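Local atomic coordinates of putative cell surface hydrolase (Lactobacillus plantarum, PDB entry 3LP5), a protein that probably acts as a hydrolase of the alpha/beta-hydrolase fold at the bacterial cell surface, although its substrate is not established. Residues L40-D45 with I63-A68; R157-L162 with Q196-H201; K34-K39 with A56-P61. One frame throughout, in Å; residues are numbered along the deposited sequence.

Contact 1 of 3, residues L40-D45 with I63-A68; sequences LTVQTD and IVIGFA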
# COMPACT_ATOMS: atom_id res chain seq x y z
N LEU A 40 8.07 -10.26 -7.12
CA LEU A 40 7.86 -10.14 -8.56
C LEU A 40 8.33 -8.76 -8.96
O LEU A 40 8.02 -7.75 -8.27
CB LEU A 40 6.39 -10.28 -8.94
CG LEU A 40 5.71 -11.64 -9.06
CD1 LEU A 40 5.76 -12.45 -7.69
CD2 LEU A 40 4.21 -11.45 -9.58
N THR A 41 9.08 -8.72 -10.07
CA THR A 41 9.43 -7.46 -10.68
C THR A 41 8.87 -7.46 -12.09
O THR A 41 9.27 -8.30 -12.94
CB THR A 41 10.95 -7.29 -10.77
OG1 THR A 41 11.46 -7.37 -9.45
CG2 THR A 41 11.31 -5.87 -11.27
N VAL A 42 7.92 -6.58 -12.35
CA VAL A 42 7.33 -6.53 -13.68
C VAL A 42 8.20 -5.68 -14.55
O VAL A 42 8.42 -4.49 -14.23
CB VAL A 42 5.89 -5.93 -13.69
CG1 VAL A 42 5.22 -6.12 -15.05
CG2 VAL A 42 5.07 -6.61 -12.60
N GLN A 43 8.62 -6.25 -15.68
CA GLN A 43 9.46 -5.57 -16.71
C GLN A 43 8.69 -4.59 -17.58
O GLN A 43 7.46 -4.61 -17.62
CB GLN A 43 10.16 -6.62 -17.61
CG GLN A 43 10.89 -7.70 -16.83
CD GLN A 43 11.85 -7.14 -15.79
OE1 GLN A 43 11.69 -7.37 -14.56
NE2 GLN A 43 12.79 -6.35 -16.25
N THR A 44 9.40 -3.72 -18.29
CA THR A 44 8.70 -2.65 -18.97
C THR A 44 7.88 -3.11 -20.19
O THR A 44 7.09 -2.32 -20.74
CB THR A 44 9.64 -1.53 -19.40
OG1 THR A 44 10.56 -2.07 -20.33
CG2 THR A 44 10.38 -0.92 -18.18
N ASP A 45 8.06 -4.37 -20.60
CA ASP A 45 7.25 -4.97 -21.64
C ASP A 45 6.17 -5.88 -21.02
O ASP A 45 5.46 -6.56 -21.75
CB ASP A 45 8.15 -5.74 -22.65
CG ASP A 45 8.88 -6.95 -22.02
OD1 ASP A 45 8.76 -7.15 -20.79
OD2 ASP A 45 9.58 -7.73 -22.72
N ILE A 63 3.82 -11.08 -0.52
CA ILE A 63 4.21 -11.03 -1.92
C ILE A 63 4.56 -9.56 -2.29
O ILE A 63 3.69 -8.68 -2.17
CB ILE A 63 3.09 -11.60 -2.76
CG1 ILE A 63 2.74 -13.03 -2.29
CG2 ILE A 63 3.51 -11.62 -4.23
CD1 ILE A 63 1.48 -13.63 -3.09
N VAL A 64 5.82 -9.27 -2.68
CA VAL A 64 6.19 -7.91 -3.08
C VAL A 64 6.01 -7.87 -4.57
O VAL A 64 6.49 -8.77 -5.28
CB VAL A 64 7.67 -7.60 -2.75
CG1 VAL A 64 8.13 -6.16 -3.27
CG2 VAL A 64 7.89 -7.70 -1.25
N ILE A 65 5.33 -6.86 -5.07
CA ILE A 65 5.22 -6.63 -6.50
C ILE A 65 5.77 -5.25 -6.81
O ILE A 65 5.17 -4.26 -6.37
CB ILE A 65 3.75 -6.73 -7.03
CG1 ILE A 65 3.16 -8.10 -6.69
CG2 ILE A 65 3.71 -6.43 -8.57
CD1 ILE A 65 1.72 -8.23 -7.05
N GLY A 66 6.90 -5.18 -7.53
CA GLY A 66 7.39 -3.89 -8.00
C GLY A 66 7.68 -3.89 -9.47
O GLY A 66 7.34 -4.86 -10.21
N PHE A 67 8.25 -2.80 -9.93
CA PHE A 67 8.33 -2.55 -11.39
C PHE A 67 9.71 -2.10 -11.78
O PHE A 67 10.28 -1.26 -11.09
CB PHE A 67 7.29 -1.47 -11.75
CG PHE A 67 5.95 -1.69 -11.11
CD1 PHE A 67 5.10 -2.68 -11.58
CD2 PHE A 67 5.58 -0.94 -9.97
CE1 PHE A 67 3.86 -2.92 -10.97
CE2 PHE A 67 4.38 -1.17 -9.35
CZ PHE A 67 3.51 -2.19 -9.83
N ALA A 68 10.21 -2.59 -12.93
CA ALA A 68 11.47 -2.11 -13.50
C ALA A 68 11.30 -0.61 -13.68
O ALA A 68 12.20 0.16 -13.31
CB ALA A 68 11.80 -2.76 -14.88
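Leu40 and Val42 carry the backbone bonding of two neighbouring parallel strands, each using both its N-H and its carbonyl toward the partner chain. Leu40 N donates to Val64 O at 2.8 Å, and Leu40 O takes the N-H of Gly66. Two residues on, Val42 N reaches Gly66 O at 2.8 Å and Val42 O accepts from Ala68 N. All four bonds are close to straight at the hydrogen, but the carbonyls are met differently: Val64 O is approached almost head-on, whereas Ala68 N stands 32° out of the plane of the Val42 carbonyl. This staggered exchange, one strand's residue bridging two of its neighbour's, is the signature of parallel pairing. Weaker CA-H...O contacts fill in between, as from Thr41 CA to Gly66 O at 3.4 Å.

Apolar side chains meet on the face bearing Leu40, Val42, Ile65 and Phe67. Val42 and Phe67 run side by side in the same direction, and Val42 CB comes to the ring edge, 4.0 Å from Phe67 CD1. Val42 CG2 also nears Ile65 CG2 at 4.3 Å. On the face of Thr41, the methyl CG2, held anti to the backbone N, lies 3.8 Å from Ala68 N. Past the strand ends, Thr44 CG2 rests on Ala68 CB.

Helix 74-92 covers the Val42 and Phe67 face through Trp83, with Ala87 touching Leu40 and Ile65. In the sheet, strand 48-52 flanks 37-42 antiparallel, and strand 7-10 lies parallel on the other side of 62-67.

Contact 2 of 3, residues R157-L162 with Q196-H201; sequences RYRTGL and QDQVKH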
# COMPACT_ATOMS: atom_id res chain seq x y z
N ARG A 157 -12.25 10.34 -10.01
CA ARG A 157 -13.27 9.99 -11.01
C ARG A 157 -13.68 8.52 -10.94
O ARG A 157 -14.84 8.17 -11.24
CB ARG A 157 -12.76 10.27 -12.44
CG ARG A 157 -13.89 10.10 -13.49
CD ARG A 157 -13.37 9.87 -14.93
NE ARG A 157 -14.26 8.99 -15.77
CZ ARG A 157 -15.58 8.72 -15.63
NH1 ARG A 157 -16.35 9.25 -14.66
NH2 ARG A 157 -16.17 7.89 -16.50
N TYR A 158 -12.75 7.64 -10.59
CA TYR A 158 -13.10 6.23 -10.56
C TYR A 158 -13.34 5.66 -9.16
O TYR A 158 -13.41 4.43 -8.99
CB TYR A 158 -12.07 5.37 -11.31
CG TYR A 158 -12.05 5.74 -12.75
CD1 TYR A 158 -13.16 5.45 -13.55
CD2 TYR A 158 -10.97 6.45 -13.31
CE1 TYR A 158 -13.19 5.80 -14.88
CE2 TYR A 158 -10.99 6.80 -14.65
CZ TYR A 158 -12.10 6.47 -15.42
OH TYR A 158 -12.18 6.79 -16.72
N ARG A 159 -13.51 6.51 -8.17
CA ARG A 159 -13.56 6.05 -6.76
C ARG A 159 -14.76 5.18 -6.54
O ARG A 159 -14.71 4.34 -5.65
CB ARG A 159 -13.57 7.26 -5.79
CG ARG A 159 -14.92 8.09 -5.91
CD ARG A 159 -14.86 9.45 -5.14
NE ARG A 159 -16.14 10.14 -5.16
CZ ARG A 159 -16.69 10.74 -6.23
NH1 ARG A 159 -16.08 10.74 -7.44
NH2 ARG A 159 -17.88 11.34 -6.11
N THR A 160 -15.86 5.36 -7.31
CA THR A 160 -17.01 4.49 -7.13
C THR A 160 -16.75 3.02 -7.54
O THR A 160 -17.49 2.12 -7.16
CB THR A 160 -18.29 4.98 -7.80
OG1 THR A 160 -18.09 5.05 -9.21
CG2 THR A 160 -18.66 6.36 -7.27
N GLY A 161 -15.67 2.78 -8.29
CA GLY A 161 -15.29 1.41 -8.55
C GLY A 161 -14.69 0.70 -7.32
O GLY A 161 -14.53 -0.51 -7.37
N LEU A 162 -14.36 1.42 -6.23
CA LEU A 162 -13.76 0.76 -5.05
C LEU A 162 -14.72 -0.27 -4.47
O LEU A 162 -15.93 -0.11 -4.59
CB LEU A 162 -13.36 1.78 -3.95
CG LEU A 162 -12.13 2.65 -4.33
CD1 LEU A 162 -12.10 3.94 -3.49
CD2 LEU A 162 -10.77 1.87 -4.28
N GLN A 196 -13.60 8.23 1.74
CA GLN A 196 -14.63 8.33 2.77
C GLN A 196 -15.98 8.11 2.05
O GLN A 196 -16.24 8.66 0.96
CB GLN A 196 -14.66 9.71 3.49
CG GLN A 196 -13.43 10.06 4.33
CD GLN A 196 -13.52 11.46 5.06
OE1 GLN A 196 -13.73 12.61 4.45
NE2 GLN A 196 -13.32 11.36 6.37
N ASP A 197 -16.83 7.31 2.66
CA ASP A 197 -18.12 6.96 2.01
C ASP A 197 -18.05 6.18 0.68
O ASP A 197 -19.07 5.98 0.04
CB ASP A 197 -19.04 8.17 1.91
CG ASP A 197 -19.74 8.47 3.28
OD1 ASP A 197 -19.17 8.16 4.35
OD2 ASP A 197 -20.89 8.98 3.31
N GLN A 198 -16.86 5.73 0.29
CA GLN A 198 -16.75 4.76 -0.81
C GLN A 198 -16.39 3.40 -0.28
O GLN A 198 -16.57 2.44 -1.02
CB GLN A 198 -15.71 5.15 -1.88
CG GLN A 198 -16.11 6.34 -2.69
CD GLN A 198 -17.54 6.20 -3.33
OE1 GLN A 198 -17.94 5.14 -3.79
NE2 GLN A 198 -18.28 7.30 -3.34
N VAL A 199 -15.86 3.31 0.95
CA VAL A 199 -15.44 2.04 1.53
C VAL A 199 -16.09 1.92 2.93
O VAL A 199 -16.52 2.90 3.51
CB VAL A 199 -13.88 1.88 1.56
CG1 VAL A 199 -13.25 2.05 0.14
CG2 VAL A 199 -13.22 2.87 2.53
N LYS A 200 -16.15 0.70 3.48
CA LYS A 200 -16.72 0.44 4.81
C LYS A 200 -16.09 1.29 5.95
O LYS A 200 -16.80 1.87 6.77
CB LYS A 200 -16.54 -1.08 5.12
CG LYS A 200 -17.49 -1.63 6.17
CD LYS A 200 -16.87 -2.79 6.99
CE LYS A 200 -16.79 -4.14 6.27
NZ LYS A 200 -17.85 -4.32 5.24
N HIS A 201 -14.75 1.34 6.03
CA HIS A 201 -14.09 2.16 7.05
C HIS A 201 -12.86 2.77 6.46
O HIS A 201 -12.11 2.07 5.71
CB HIS A 201 -13.57 1.36 8.27
CG HIS A 201 -14.59 0.50 8.94
ND1 HIS A 201 -15.60 1.01 9.73
CD2 HIS A 201 -14.70 -0.86 9.01
CE1 HIS A 201 -16.32 0.01 10.22
NE2 HIS A 201 -15.79 -1.13 9.80
O HOH W 1 -17.22 10.27 -2.37
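Arg159 lays the aliphatic part of its side chain against that of Gln198, with Arg159 CG 3.9 Å from Gln198 CG. The arginine leaves its backbone with CG between the backbone N and the carbonyl carbon (chi1 67°) and then runs extended to NE. The two chains cross at a slant, and the guanidinium and amide planes stand 80° apart, so the flat groups do not stack. Their polar ends are joined through a water, which accepts from Arg159 NE at 3.0 Å, lying in the guanidinium plane at its edge, and more loosely from Gln198 NE2 at 3.3 Å. The far end of the guanidinium belongs elsewhere: NH1 is hydrogen-bonded to Tyr156 O, and the group also makes a cation-pi contact with the Tyr156 ring.

Within the alpha/beta-hydrolase fold, this is a meeting of two loops at the surface. Residues 157-162 begin at the last residue of helix 150-157 and pass through a short 3-10 segment on the way to strand 167-172; residues 196-201 lead from helix 191-195 into strand 201-206, the next strand of the sheet. In the turn, Leu162 N is bonded to Arg159 O at 3.0 Å.

Gln198 bends at chi2 (-53°), which brings its amide alongside Thr160. The two side chains point the same way, and Gln198 OE1 is 3.5 Å from Thr160 CA and 3.8 Å from the methyl CG2. Leu162 approaches the base of the glutamine nearly at a right angle, its CD1 4.1 Å from Gln198 CB. Leu162 CB also packs against Val199 CG1 at 4.1 Å. Helix 107-118, through Leu116 and Glu117, and Ile194 and Phe195 of helix 191-195 also touch the leucine, while Val199 touches Val168 of strand 167-172.

Contact 3 of 3, residues K34-K39 with A56-P61; sequences KHSVLK and ANDNEP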
# COMPACT_ATOMS: atom_id res chain seq x y z
N LYS A 34 6.55 -17.18 10.85
CA LYS A 34 7.39 -17.02 9.66
C LYS A 34 6.44 -16.73 8.48
O LYS A 34 5.49 -17.50 8.26
CB LYS A 34 8.25 -18.28 9.41
CG LYS A 34 9.37 -18.08 8.40
CD LYS A 34 9.85 -19.41 7.79
CE LYS A 34 10.14 -19.28 6.22
NZ LYS A 34 8.94 -19.10 5.23
N HIS A 35 6.65 -15.61 7.77
CA HIS A 35 5.90 -15.32 6.55
C HIS A 35 6.86 -15.49 5.37
O HIS A 35 7.94 -14.92 5.36
CB HIS A 35 5.34 -13.90 6.56
CG HIS A 35 4.38 -13.62 7.68
ND1 HIS A 35 3.01 -13.78 7.54
CD2 HIS A 35 4.58 -13.18 8.94
CE1 HIS A 35 2.42 -13.46 8.68
NE2 HIS A 35 3.35 -13.08 9.54
N SER A 36 6.48 -16.32 4.40
CA SER A 36 7.42 -16.54 3.29
C SER A 36 7.40 -15.28 2.40
O SER A 36 6.46 -14.50 2.47
CB SER A 36 7.15 -17.89 2.62
OG SER A 36 5.82 -17.98 2.15
N VAL A 37 8.47 -15.00 1.67
CA VAL A 37 8.53 -13.79 0.85
C VAL A 37 8.76 -14.15 -0.63
O VAL A 37 9.78 -14.69 -0.95
CB VAL A 37 9.64 -12.85 1.30
CG1 VAL A 37 9.77 -11.64 0.35
CG2 VAL A 37 9.44 -12.40 2.74
N LEU A 38 7.78 -13.87 -1.49
CA LEU A 38 7.93 -14.00 -2.94
C LEU A 38 8.01 -12.60 -3.57
O LEU A 38 7.23 -11.72 -3.18
CB LEU A 38 6.68 -14.67 -3.47
CG LEU A 38 6.56 -14.80 -4.96
CD1 LEU A 38 7.56 -15.80 -5.55
CD2 LEU A 38 5.11 -15.15 -5.33
N LYS A 39 8.96 -12.35 -4.48
CA LYS A 39 9.12 -11.01 -5.09
C LYS A 39 8.95 -11.10 -6.57
O LYS A 39 9.64 -11.93 -7.20
CB LYS A 39 10.51 -10.39 -4.86
CG LYS A 39 10.79 -10.01 -3.44
CD LYS A 39 11.64 -8.71 -3.34
CE LYS A 39 12.00 -8.35 -1.85
NZ LYS A 39 12.92 -9.36 -1.21
N ALA A 56 4.38 -24.07 0.83
CA ALA A 56 3.07 -24.69 0.48
C ALA A 56 2.05 -24.74 1.62
O ALA A 56 0.84 -24.88 1.37
CB ALA A 56 3.24 -26.06 -0.13
N ASN A 57 2.51 -24.62 2.85
CA ASN A 57 1.57 -24.52 3.99
C ASN A 57 1.43 -23.11 4.61
O ASN A 57 0.81 -22.97 5.65
CB ASN A 57 2.03 -25.44 5.11
CG ASN A 57 3.47 -25.15 5.53
OD1 ASN A 57 4.20 -24.48 4.80
ND2 ASN A 57 3.87 -25.66 6.67
N ASP A 58 2.03 -22.08 3.99
CA ASP A 58 1.96 -20.69 4.54
C ASP A 58 0.58 -20.09 4.16
O ASP A 58 0.28 -19.93 2.98
CB ASP A 58 3.16 -19.87 4.01
CG ASP A 58 3.25 -18.44 4.59
OD1 ASP A 58 2.38 -17.99 5.37
OD2 ASP A 58 4.22 -17.74 4.23
N ASN A 59 -0.23 -19.78 5.19
CA ASN A 59 -1.56 -19.20 5.05
C ASN A 59 -1.49 -17.67 4.78
O ASN A 59 -2.46 -17.07 4.37
CB ASN A 59 -2.34 -19.38 6.37
CG ASN A 59 -2.61 -20.84 6.74
OD1 ASN A 59 -2.61 -21.77 5.88
ND2 ASN A 59 -2.90 -21.06 8.06
N GLU A 60 -0.35 -17.05 5.05
CA GLU A 60 -0.21 -15.58 4.94
C GLU A 60 1.13 -15.15 4.36
O GLU A 60 1.97 -14.53 5.04
CB GLU A 60 -0.45 -14.96 6.31
CG GLU A 60 -0.75 -13.52 6.25
CD GLU A 60 -1.30 -13.08 7.58
OE1 GLU A 60 -2.54 -12.98 7.71
OE2 GLU A 60 -0.48 -12.93 8.52
N PRO A 61 1.37 -15.52 3.07
CA PRO A 61 2.64 -15.14 2.50
C PRO A 61 2.68 -13.64 2.15
O PRO A 61 1.62 -13.04 1.88
CB PRO A 61 2.72 -15.99 1.22
CG PRO A 61 1.26 -16.27 0.88
CD PRO A 61 0.59 -16.40 2.19
O HOH W 2 2.89 -17.33 7.87
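An Asx turn at Asp58 organises the loop that meets residues 34-36, just ahead of strand 37-42 in the alpha/beta-hydrolase sheet. Asp58 OD1 accepts the N-H of Glu60, two residues on, at 2.9 Å, the donor coming from above the carboxylate plane. OD1 bonds within its own loop, while OD2 bonds directly to the other segment. Asp58 CG stands anti to the backbone N (chi1 -176°), and the extended carboxylate reaches Ser36.

There OD2 is gripped twice by one residue. Ser36 N donates to it at 2.7 Å, coming nearly in line with its C-O bond, and Ser36 OG donates at 2.6 Å from the anti side, close to the carboxylate plane. The hydroxyl takes part in a further bond, with Ala55 N, so the serine side chain is held to two points of the loop between strands 48-52 and 62-67.

His35 meets the same loop from beside Glu60. His35 ND1 donates to Glu60 O at 2.8 Å; the oxygen lies in the imidazole plane and the donor in the carbonyl plane, which would restrain rotation of the ring. The Glu60 side chain then runs alongside the histidine in the same direction, its carboxylate only 10° from coplanar with the ring, and OE2 comes to 3.0 Å from His35 CE1. Phe62 stacks on the histidine ring, and a bound sodium ion lies about 4 Å from the side chain.

Pro61, buried against Met4, Pro6 and Ile54, follows directly and sets its CB beside Ser36 OG. One water donates both to Lys34 O and to Asp58 OD1, each at 2.6 Å.

Overall arrangement
Contact 3 lies at the loop end of the strand pair that forms contact 1. Both use strand 37-42, and Val64 N, 2.9 Å from Leu38 O in a probable hydrogen bond, joins the regular pairing of contact 1 to the entry region of contact 3. Along the strands, backbone bonds and apolar side chains under a helix do the work; at the loop end, carboxylate, hydroxyl and imidazole take over. Contact 2 is separate, its centre 27 Å from that of contact 1 and 30 Å from that of contact 3, on loops leading to the last two strands of the sheet. It is a surface contact, relying on side-chain packing and one bridging water, whereas the other two are partly buried.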